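Local coordinates for type 3A cellulose-binding domain protein (Clostridium thermocellum, PDB 4B9P) that probably binds cellulose outside the cell as the sensing module of an anti-sigma factor, which may then release its sigma factor, at residues A[12-17]-A[24-29]; A[18-23]-A[131-136]; A[53-58]-A[113-118]. All coordinates share one frame; numbering follows the deposited sequence. Where two conformers were deposited one is given.

Contact 1 (A[12-17]-A[24-29]). With ZN (zinc ion), chain C.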
loop_
_atom_site.group_PDB
_atom_site.type_symbol
_atom_site.label_atom_id
_atom_site.label_comp_id
_atom_site.label_asym_id
_atom_site.label_seq_id
_atom_site.Cartn_x
_atom_site.Cartn_y
_atom_site.Cartn_z
ATOM N N TYR A 12 -2.175 -0.016 8.952
ATOM C CA TYR A 12 -1.499 -0.933 9.827
ATOM C C TYR A 12 -1.171 -2.185 9.026
ATOM O O TYR A 12 -1.691 -2.391 7.922
ATOM C CB TYR A 12 -2.337 -1.273 11.075
ATOM C CG TYR A 12 -3.538 -2.150 10.878
ATOM C CD1 TYR A 12 -4.708 -1.643 10.307
ATOM C CD2 TYR A 12 -3.546 -3.475 11.323
ATOM C CE1 TYR A 12 -5.850 -2.441 10.152
ATOM C CE2 TYR A 12 -4.673 -4.264 11.174
ATOM C CZ TYR A 12 -5.821 -3.746 10.606
ATOM O OH TYR A 12 -6.943 -4.546 10.465
ATOM N N ASN A 13 -0.304 -3.031 9.599
ATOM C CA ASN A 13 -0.016 -4.335 9.030
ATOM C C ASN A 13 -0.816 -5.392 9.744
ATOM O O ASN A 13 -0.752 -5.533 10.946
ATOM C CB ASN A 13 1.482 -4.596 9.137
ATOM C CG ASN A 13 2.255 -3.758 8.184
ATOM O OD1 ASN A 13 2.653 -2.639 8.487
ATOM N ND2 ASN A 13 2.446 -4.265 6.980
ATOM N N HIS A 14 -1.580 -6.159 8.974
ATOM C CA HIS A 14 -2.440 -7.173 9.560
ATOM C C HIS A 14 -1.673 -8.421 9.959
ATOM O O HIS A 14 -2.149 -9.185 10.798
ATOM C CB HIS A 14 -3.568 -7.488 8.570
ATOM C CG HIS A 14 -4.634 -8.381 9.119
ATOM N ND1 HIS A 14 -4.927 -9.611 8.571
ATOM C CD2 HIS A 14 -5.527 -8.203 10.119
ATOM C CE1 HIS A 14 -5.935 -10.166 9.227
ATOM N NE2 HIS A 14 -6.325 -9.328 10.164
ATOM N N ILE A 15 -0.511 -8.625 9.350
ATOM C CA ILE A 15 0.432 -9.639 9.784
ATOM C C ILE A 15 1.707 -8.929 10.179
ATOM O O ILE A 15 2.284 -8.194 9.346
ATOM C CB ILE A 15 0.762 -10.652 8.659
ATOM C CG1 ILE A 15 -0.489 -11.428 8.256
ATOM C CG2 ILE A 15 1.885 -11.600 9.084
ATOM C CD1 ILE A 15 -0.238 -12.326 7.103
ATOM N N ARG A 16 2.143 -9.138 11.421
ATOM C CA ARG A 16 3.294 -8.401 11.935
ATOM C C ARG A 16 4.469 -9.268 12.330
ATOM O O ARG A 16 5.406 -8.797 12.975
ATOM C CB ARG A 16 2.844 -7.555 13.132
ATOM C CG ARG A 16 1.870 -6.482 12.706
ATOM C CD ARG A 16 1.313 -5.666 13.817
ATOM N NE ARG A 16 0.535 -6.412 14.782
ATOM C CZ ARG A 16 -0.728 -6.831 14.632
ATOM N NH1 ARG A 16 -1.435 -6.617 13.528
ATOM N NH2 ARG A 16 -1.306 -7.453 15.643
ATOM N N THR A 17 4.423 -10.545 11.971
ATOM C CA THR A 17 5.530 -11.431 12.227
ATOM C C THR A 17 6.752 -10.982 11.435
ATOM O O THR A 17 6.637 -10.411 10.345
ATOM C CB THR A 17 5.172 -12.868 11.843
ATOM O OG1 THR A 17 4.691 -12.893 10.501
ATOM C CG2 THR A 17 4.082 -13.372 12.702
ATOM N N GLN A 24 0.630 -7.749 4.290
ATOM C CA GLN A 24 -0.786 -7.416 4.451
ATOM C C GLN A 24 -0.957 -5.994 4.986
ATOM O O GLN A 24 -1.474 -5.779 6.073
ATOM C CB GLN A 24 -1.471 -8.418 5.375
ATOM C CG GLN A 24 -1.657 -9.759 4.694
ATOM C CD GLN A 24 -2.725 -10.596 5.374
ATOM O OE1 GLN A 24 -3.336 -10.170 6.375
ATOM N NE2 GLN A 24 -2.946 -11.785 4.853
ATOM N N PRO A 25 -0.556 -4.992 4.196
ATOM C CA PRO A 25 -0.872 -3.608 4.571
ATOM C C PRO A 25 -2.355 -3.312 4.389
ATOM O O PRO A 25 -2.972 -3.707 3.372
ATOM C CB PRO A 25 -0.015 -2.794 3.586
ATOM C CG PRO A 25 0.009 -3.633 2.371
ATOM C CD PRO A 25 0.040 -5.067 2.850
ATOM N N ARG A 26 -2.937 -2.662 5.392
ATOM C CA ARG A 26 -4.308 -2.187 5.307
ATOM C C ARG A 26 -4.254 -0.675 5.397
ATOM O O ARG A 26 -3.556 -0.147 6.271
ATOM C CB ARG A 26 -5.133 -2.784 6.431
ATOM C CG ARG A 26 -5.200 -4.291 6.274
ATOM C CD ARG A 26 -6.130 -4.940 7.210
ATOM N NE ARG A 26 -6.340 -6.317 6.783
ATOM C CZ ARG A 26 -7.283 -7.093 7.291
ATOM N NH1 ARG A 26 -8.056 -6.639 8.265
ATOM N NH2 ARG A 26 -7.449 -8.319 6.835
ATOM N N ILE A 27 -4.973 0.014 4.504
ATOM C CA ILE A 27 -4.819 1.446 4.351
ATOM C C ILE A 27 -6.178 2.116 4.307
ATOM O O ILE A 27 -7.119 1.591 3.716
ATOM C CB ILE A 27 -4.015 1.707 3.058
ATOM C CG1 ILE A 27 -2.569 1.151 3.216
ATOM C CG2 ILE A 27 -3.970 3.152 2.709
ATOM C CD1 ILE A 27 -1.774 1.016 1.889
ATOM N N LYS A 28 -6.265 3.289 4.922
ATOM C CA LYS A 28 -7.466 4.109 4.893
ATOM C C LYS A 28 -7.029 5.513 4.481
ATOM O O LYS A 28 -6.222 6.141 5.193
ATOM C CB LYS A 28 -8.147 4.095 6.252
ATOM C CG LYS A 28 -9.448 4.812 6.354
ATOM C CD LYS A 28 -10.121 4.516 7.719
ATOM C CE LYS A 28 -11.335 5.366 7.939
ATOM N NZ LYS A 28 -11.953 5.219 9.290
ATOM N N LEU A 29 -7.511 5.966 3.338
ATOM C CA LEU A 29 -7.205 7.296 2.843
ATOM C C LEU A 29 -8.400 8.181 3.075
ATOM O O LEU A 29 -9.506 7.864 2.598
ATOM C CB LEU A 29 -6.970 7.235 1.346
ATOM C CG LEU A 29 -6.818 8.540 0.583
ATOM C CD1 LEU A 29 -5.549 9.253 1.004
ATOM C CD2 LEU A 29 -6.856 8.295 -0.931
HETATM ZN ZN ZN C . -7.878 -9.684 11.307
HETATM O O HOH W 1 2.304 -7.265 6.663
HETATM O O HOH W 2 -8.230 -7.674 11.927
HETATM O O HOH W 3 -6.925 -10.495 12.946
#

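Contact 2 (A[18-23]-A[131-136]). With CA (calcium ion), chain B; ZN (zinc ion), chain E.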
loop_
_atom_site.group_PDB
_atom_site.type_symbol
_atom_site.label_atom_id
_atom_site.label_comp_id
_atom_site.label_asym_id
_atom_site.label_seq_id
_atom_site.Cartn_x
_atom_site.Cartn_y
_atom_site.Cartn_z
ATOM N N SER A 18 7.930 -11.214 11.992
ATOM C CA SER A 18 9.156 -10.774 11.336
ATOM C C SER A 18 9.281 -11.350 9.918
ATOM O O SER A 18 9.681 -10.648 8.989
ATOM C CB SER A 18 10.359 -11.194 12.171
ATOM O OG SER A 18 10.255 -12.564 12.506
ATOM N N GLU A 19 8.959 -12.632 9.761
ATOM C CA GLU A 19 8.926 -13.260 8.441
ATOM C C GLU A 19 7.472 -13.492 8.075
ATOM O O GLU A 19 6.654 -13.854 8.918
ATOM C CB GLU A 19 9.644 -14.615 8.466
ATOM C CG GLU A 19 11.145 -14.601 8.509
ATOM C CD GLU A 19 11.767 -16.017 8.315
ATOM O OE1 GLU A 19 11.065 -17.051 8.475
ATOM O OE2 GLU A 19 12.979 -16.108 7.996
ATOM N N THR A 20 7.134 -13.281 6.815
ATOM C CA THR A 20 5.779 -13.553 6.369
ATOM C C THR A 20 5.806 -14.064 4.932
ATOM O O THR A 20 6.677 -13.631 4.150
ATOM C CB THR A 20 4.916 -12.274 6.470
ATOM O OG1 THR A 20 3.575 -12.609 6.133
ATOM C CG2 THR A 20 5.385 -11.129 5.528
ATOM N N LYS A 21 4.811 -14.869 4.536
ATOM C CA LYS A 21 4.698 -15.218 3.114
ATOM C C LYS A 21 3.723 -14.306 2.395
ATOM O O LYS A 21 3.487 -14.471 1.196
ATOM C CB LYS A 21 4.336 -16.677 2.914
ATOM C CG LYS A 21 3.002 -17.052 3.498
ATOM C CD LYS A 21 2.775 -18.575 3.203
ATOM C CE LYS A 21 1.649 -19.201 3.985
ATOM N NZ LYS A 21 0.314 -18.750 3.466
ATOM N N GLU A 22 3.190 -13.295 3.100
ATOM C CA GLU A 22 2.415 -12.256 2.436
ATOM C C GLU A 22 2.473 -10.972 3.199
ATOM O O GLU A 22 2.322 -10.946 4.412
ATOM C CB GLU A 22 0.960 -12.617 2.148
ATOM C CG GLU A 22 0.238 -13.501 3.051
ATOM C CD GLU A 22 -1.183 -13.779 2.537
ATOM O OE1 GLU A 22 -2.024 -12.903 2.741
ATOM O OE2 GLU A 22 -1.466 -14.836 1.909
ATOM N N LEU A 23 2.731 -9.885 2.493
ATOM C CA LEU A 23 2.575 -8.548 3.083
ATOM C C LEU A 23 1.095 -8.242 3.139
ATOM O O LEU A 23 0.387 -8.450 2.162
ATOM C CB LEU A 23 3.271 -7.503 2.220
ATOM C CG LEU A 23 4.717 -7.780 1.838
ATOM C CD1 LEU A 23 5.281 -6.651 0.957
ATOM C CD2 LEU A 23 5.583 -8.002 3.069
ATOM N N TYR A 131 9.200 -13.170 3.030
ATOM C CA TYR A 131 9.705 -11.819 3.250
ATOM C C TYR A 131 10.231 -11.644 4.654
ATOM O O TYR A 131 9.683 -12.222 5.610
ATOM C CB TYR A 131 8.580 -10.845 3.116
ATOM C CG TYR A 131 8.032 -10.650 1.719
ATOM C CD1 TYR A 131 8.776 -10.007 0.747
ATOM C CD2 TYR A 131 6.741 -11.043 1.417
ATOM C CE1 TYR A 131 8.230 -9.763 -0.515
ATOM C CE2 TYR A 131 6.179 -10.784 0.184
ATOM C CZ TYR A 131 6.917 -10.122 -0.765
ATOM O OH TYR A 131 6.353 -9.874 -2.003
ATOM N N ASP A 132 11.229 -10.750 4.813
ATOM C CA ASP A 132 11.601 -10.204 6.109
ATOM C C ASP A 132 10.980 -8.823 6.216
ATOM O O ASP A 132 11.317 -7.942 5.400
ATOM C CB ASP A 132 13.123 -10.116 6.198
ATOM C CG ASP A 132 13.563 -9.403 7.431
ATOM O OD1 ASP A 132 13.715 -8.152 7.433
ATOM O OD2 ASP A 132 13.789 -10.100 8.436
ATOM N N GLN A 133 10.103 -8.598 7.204
ATOM C CA GLN A 133 9.370 -7.320 7.249
ATOM C C GLN A 133 10.106 -6.206 7.962
ATOM O O GLN A 133 9.828 -5.051 7.706
ATOM C CB GLN A 133 7.993 -7.494 7.901
ATOM C CG GLN A 133 7.104 -8.489 7.166
ATOM C CD GLN A 133 5.646 -8.263 7.396
ATOM O OE1 GLN A 133 5.045 -7.454 6.679
ATOM N NE2 GLN A 133 5.073 -8.894 8.417
ATOM N N ASN A 134 10.990 -6.511 8.900
ATOM C CA ASN A 134 11.614 -5.411 9.639
ATOM C C ASN A 134 12.578 -4.619 8.756
ATOM O O ASN A 134 12.920 -3.488 9.104
ATOM C CB ASN A 134 12.333 -5.967 10.861
ATOM C CG ASN A 134 11.378 -6.468 11.906
ATOM O OD1 ASN A 134 11.431 -7.622 12.310
ATOM N ND2 ASN A 134 10.480 -5.607 12.330
ATOM N N SER A 135 12.928 -5.162 7.596
ATOM C CA SER A 135 13.738 -4.487 6.581
ATOM C C SER A 135 12.879 -3.645 5.624
ATOM O O SER A 135 13.354 -3.266 4.549
ATOM C CB SER A 135 14.545 -5.534 5.787
ATOM O OG SER A 135 13.684 -6.548 5.270
ATOM N N ASP A 136 11.606 -3.421 5.964
ATOM C CA ASP A 136 10.680 -2.719 5.069
ATOM C C ASP A 136 10.336 -1.351 5.634
ATOM O O ASP A 136 9.721 -1.264 6.713
ATOM C CB ASP A 136 9.388 -3.522 4.862
ATOM C CG ASP A 136 9.643 -4.899 4.265
ATOM O OD1 ASP A 136 10.752 -5.117 3.718
ATOM O OD2 ASP A 136 8.689 -5.703 4.278
HETATM CA CA CA B . 12.110 -7.082 3.327
HETATM ZN ZN ZN E . 12.001 -18.826 8.197
HETATM O O HOH W 4 11.881 -9.034 10.028
HETATM O O HOH W 5 9.762 -7.779 2.949
HETATM O O HOH W 6 13.109 -18.607 9.868
#

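Contact 3 (A[53-58]-A[113-118])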
loop_
_atom_site.group_PDB
_atom_site.type_symbol
_atom_site.label_atom_id
_atom_site.label_comp_id
_atom_site.label_asym_id
_atom_site.label_seq_id
_atom_site.Cartn_x
_atom_site.Cartn_y
_atom_site.Cartn_z
ATOM N N VAL A 53 12.187 -12.837 -2.568
ATOM C CA VAL A 53 10.894 -13.301 -3.010
ATOM C C VAL A 53 10.712 -13.047 -4.496
ATOM O O VAL A 53 11.124 -12.001 -5.007
ATOM C CB VAL A 53 9.783 -12.593 -2.167
ATOM C CG1 VAL A 53 8.404 -12.999 -2.671
ATOM C CG2 VAL A 53 9.960 -12.990 -0.690
ATOM N N ILE A 54 10.128 -14.020 -5.197
ATOM C CA ILE A 54 9.875 -13.931 -6.640
ATOM C C ILE A 54 8.375 -14.120 -6.923
ATOM O O ILE A 54 7.604 -14.457 -6.012
ATOM C CB ILE A 54 10.740 -14.965 -7.405
ATOM C CG1 ILE A 54 10.378 -16.404 -6.993
ATOM C CG2 ILE A 54 12.218 -14.619 -7.249
ATOM C CD1 ILE A 54 11.016 -17.474 -7.894
ATOM N N ASN A 55 7.967 -13.951 -8.185
ATOM C CA ASN A 55 6.554 -14.050 -8.599
ATOM C C ASN A 55 5.674 -13.079 -7.823
ATOM O O ASN A 55 4.512 -13.399 -7.527
ATOM C CB ASN A 55 5.973 -15.456 -8.414
ATOM C CG ASN A 55 6.811 -16.553 -9.001
ATOM O OD1 ASN A 55 7.365 -16.435 -10.100
ATOM N ND2 ASN A 55 6.858 -17.682 -8.303
ATOM N N GLU A 56 6.195 -11.911 -7.479
ATOM C CA GLU A 56 5.417 -11.030 -6.601
ATOM C C GLU A 56 4.203 -10.471 -7.338
ATOM O O GLU A 56 4.348 -9.890 -8.402
ATOM C CB GLU A 56 6.277 -9.896 -6.125
ATOM C CG GLU A 56 7.431 -10.292 -5.246
ATOM C CD GLU A 56 8.124 -9.031 -4.774
ATOM O OE1 GLU A 56 8.994 -8.511 -5.528
ATOM O OE2 GLU A 56 7.741 -8.459 -3.719
ATOM N N ILE A 57 3.020 -10.606 -6.734
ATOM C CA ILE A 57 1.786 -10.069 -7.287
ATOM C C ILE A 57 1.068 -9.294 -6.196
ATOM O O ILE A 57 1.308 -9.486 -4.990
ATOM C CB ILE A 57 0.871 -11.196 -7.854
ATOM C CG1 ILE A 57 0.411 -12.138 -6.740
ATOM C CG2 ILE A 57 1.564 -11.925 -9.025
ATOM C CD1 ILE A 57 -0.762 -13.019 -7.159
ATOM N N TYR A 58 0.170 -8.431 -6.629
ATOM C CA TYR A 58 -0.688 -7.663 -5.761
ATOM C C TYR A 58 -2.121 -8.162 -5.925
ATOM O O TYR A 58 -2.586 -8.373 -7.060
ATOM C CB TYR A 58 -0.664 -6.168 -6.214
ATOM C CG TYR A 58 -1.708 -5.348 -5.495
ATOM C CD1 TYR A 58 -1.431 -4.807 -4.258
ATOM C CD2 TYR A 58 -3.003 -5.209 -6.018
ATOM C CE1 TYR A 58 -2.397 -4.081 -3.544
ATOM C CE2 TYR A 58 -3.965 -4.498 -5.337
ATOM C CZ TYR A 58 -3.673 -3.977 -4.090
ATOM O OH TYR A 58 -4.646 -3.330 -3.381
ATOM N N ASN A 113 4.567 -13.822 -3.370
ATOM C CA ASN A 113 4.762 -14.801 -4.437
ATOM C C ASN A 113 3.386 -15.377 -4.807
ATOM O O ASN A 113 2.637 -15.809 -3.918
ATOM C CB ASN A 113 5.693 -15.886 -3.853
ATOM C CG ASN A 113 6.094 -16.968 -4.835
ATOM O OD1 ASN A 113 5.302 -17.426 -5.633
ATOM N ND2 ASN A 113 7.325 -17.426 -4.718
ATOM N N SER A 114 3.042 -15.363 -6.103
ATOM C CA SER A 114 1.741 -15.844 -6.553
ATOM C C SER A 114 1.405 -17.237 -6.005
ATOM O O SER A 114 0.241 -17.544 -5.786
ATOM C CB SER A 114 1.695 -15.792 -8.086
ATOM O OG SER A 114 2.687 -16.662 -8.650
ATOM N N TYR A 115 2.403 -18.092 -5.846
ATOM C CA TYR A 115 2.181 -19.455 -5.353
ATOM C C TYR A 115 1.891 -19.483 -3.856
ATOM O O TYR A 115 1.282 -20.420 -3.361
ATOM C CB TYR A 115 3.374 -20.361 -5.682
ATOM C CG TYR A 115 3.488 -20.713 -7.142
ATOM C CD1 TYR A 115 4.062 -19.811 -8.057
ATOM C CD2 TYR A 115 3.019 -21.938 -7.606
ATOM C CE1 TYR A 115 4.178 -20.138 -9.386
ATOM C CE2 TYR A 115 3.135 -22.248 -8.939
ATOM C CZ TYR A 115 3.719 -21.359 -9.828
ATOM O OH TYR A 115 3.826 -21.693 -11.150
ATOM N N ALA A 116 2.341 -18.491 -3.115
ATOM C CA ALA A 116 2.034 -18.385 -1.701
ATOM C C ALA A 116 0.666 -17.811 -1.449
ATOM O O ALA A 116 0.034 -18.147 -0.464
ATOM C CB ALA A 116 3.084 -17.543 -1.009
ATOM N N LEU A 117 0.184 -16.980 -2.359
ATOM C CA LEU A 117 -1.060 -16.274 -2.102
ATOM C C LEU A 117 -2.270 -17.174 -2.357
ATOM O O LEU A 117 -3.392 -16.857 -1.982
ATOM C CB LEU A 117 -1.119 -14.981 -2.896
ATOM C CG LEU A 117 -0.586 -13.785 -2.077
ATOM C CD1 LEU A 117 0.846 -13.970 -1.574
ATOM C CD2 LEU A 117 -0.742 -12.493 -2.866
ATOM N N SER A 118 -2.021 -18.313 -2.989
ATOM C CA SER A 118 -3.072 -19.272 -3.239
ATOM C C SER A 118 -3.364 -20.203 -2.050
ATOM O O SER A 118 -4.313 -20.993 -2.101
ATOM C CB SER A 118 -2.749 -20.053 -4.512
ATOM O OG SER A 118 -1.560 -20.806 -4.397
#

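Contact 1 (A[12-17]-A[24-29])
H14 and R26 face each other across the end of an antiparallel strand pair and form a flat, parallel guanidinium-imidazole stack: the guanidinium lies over one face of the imidazole, with centres 3.5 Å apart and planes within 5° of each other. Two further polar groups fix this pair. At the edge of the imidazole, ND1 of H14 donates to OE1 of Q24 at 2.8 Å, almost straight along the amide C=O, and ring and amide are nearly coplanar. On the guanidinium side of the stack, NH1 of R26 gives a longer bond of 3.2 Å to OH of Y12, tilted out of the guanidinium plane; the tyrosine runs alongside the arginine, its ring steeply inclined to the guanidinium. With H14 CG anti to the backbone N (chi1 -172°), the imidazole lies over the R26 guanidinium, and its NE2 binds a zinc ion at 2.0 Å, together with two waters.

The backbone supplies the frame. Y12 and R26 form a hydrogen-bonded pair, N13 and P25 a non-hydrogen-bonded one, and N of H14 reaches O of Q24 at 2.9 Å where the ladder ends. A water joins ND2 of N13, O of I15 and N of Q24; OD1 of N13 accepts from N of N140, and ND2 also meets OH of Y46.

CD1 of I15 packs on the Q24 amide, whose NE2 turns to E22, and CD of R26 lies 3.6 Å from CZ of Y12.

Q24, bonded at ND1, thus fixes the ring's rotation and aims NE2 at the metal.

Contact 2 (A[18-23]-A[131-136])
O of S18 takes a nearly straight bond from N of Q133 at 2.8 Å and also lies 2.9 Å from water 4, which accepts from N of N134. The next rungs belong to T20 and Y131, an antiparallel hydrogen-bonded pair whose N and O atoms bond in both directions, while E19 and D132 face each other without such bonds.

On the face carrying T20 and Y131, CG2 of T20 rests against CD of Q133 at 3.4 Å, the extended glutamine crossing it before its NE2 turns to O of T17. L23 meets the tyrosine at about a right angle, laying CD2 over one ring face, 4.0 Å from the centroid, in a CH-pi contact.

The 131-136 segment then wraps a calcium ion through D132 O, S135 OG and D136 OD1, with T49 and D51 completing the protein ligands. OG of S135 also donates to the anti lone pair of D132 OD1, tying D132 to the type I turn that follows. OE1 of E19 holds a zinc ion at 2.0 Å, shared with E126.

The contact lies beside both larger sheets: L23 and Y131 touch I111 of strand 104-111, L23 and D136 touch Y48 of strand 42-48.

Contact 3 (A[53-58]-A[113-118])
N55 and N113 lie side by side and point the same way, at the point in this beta-sandwich module where the start of strand 56-63 meets the N-cap of the short helix 114-117. Their amide planes stand 80° apart, so ND2 of N55, donating within its own amide plane, comes in above the plane of the N113 amide and bonds to OD1 at 3.1 Å. From the other face of that plane, N of Y115 donates to the same oxygen at 3.0 Å. This second bond is the capping bond, and it leaves OD1 gripped by two donors. A chi1 of -176° sets the N113 amide beside the first turn of the helix; its ND2 goes to O of N128, and ND2 of N55 also hydrogen-bonds with OH of Y124.

The tyrosine ring of Y115 is inclined by 48° to the N55 amide, with CD1 lying 3.5 Å from ND2. Further along, I57 and L117 slide past each other in opposite directions, and I57 covers S114, its CD1 lying 3.8 Å from CB of the serine. CG1 of V53 lies 4.0 Å from N of N113, just past the end of strand 104-111.

Between the main chains, E56 and N113 form a non-hydrogen-bonded antiparallel pair, and the helix is tied directly to the strand by N of S114, which donates to O of N55 at 2.8 Å.

Overall arrangement
Along the chain, contact 1 joins neighbouring strands 7-13 and 25-31, while contact 2 takes segment 18-23 between them to 131-136, so their segments alternate. Contact 3 is nested inside the long loop closed by contact 2. Contacts 1 and 2 have centres about 12 Å apart and touch where NE2 of Q133 reaches O of I15 and O of T17; contacts 2 and 3, about 13 Å apart, meet through OH of Y131 and OE2 of E56. Contacts 1 and 3, about 17 Å apart, do not touch but reach the sheet holding strands 7-13, 25-31 and 56-63. Contact 2 supplies part of the calcium site; contacts 1 and 3 lie beside it at the same end of the module.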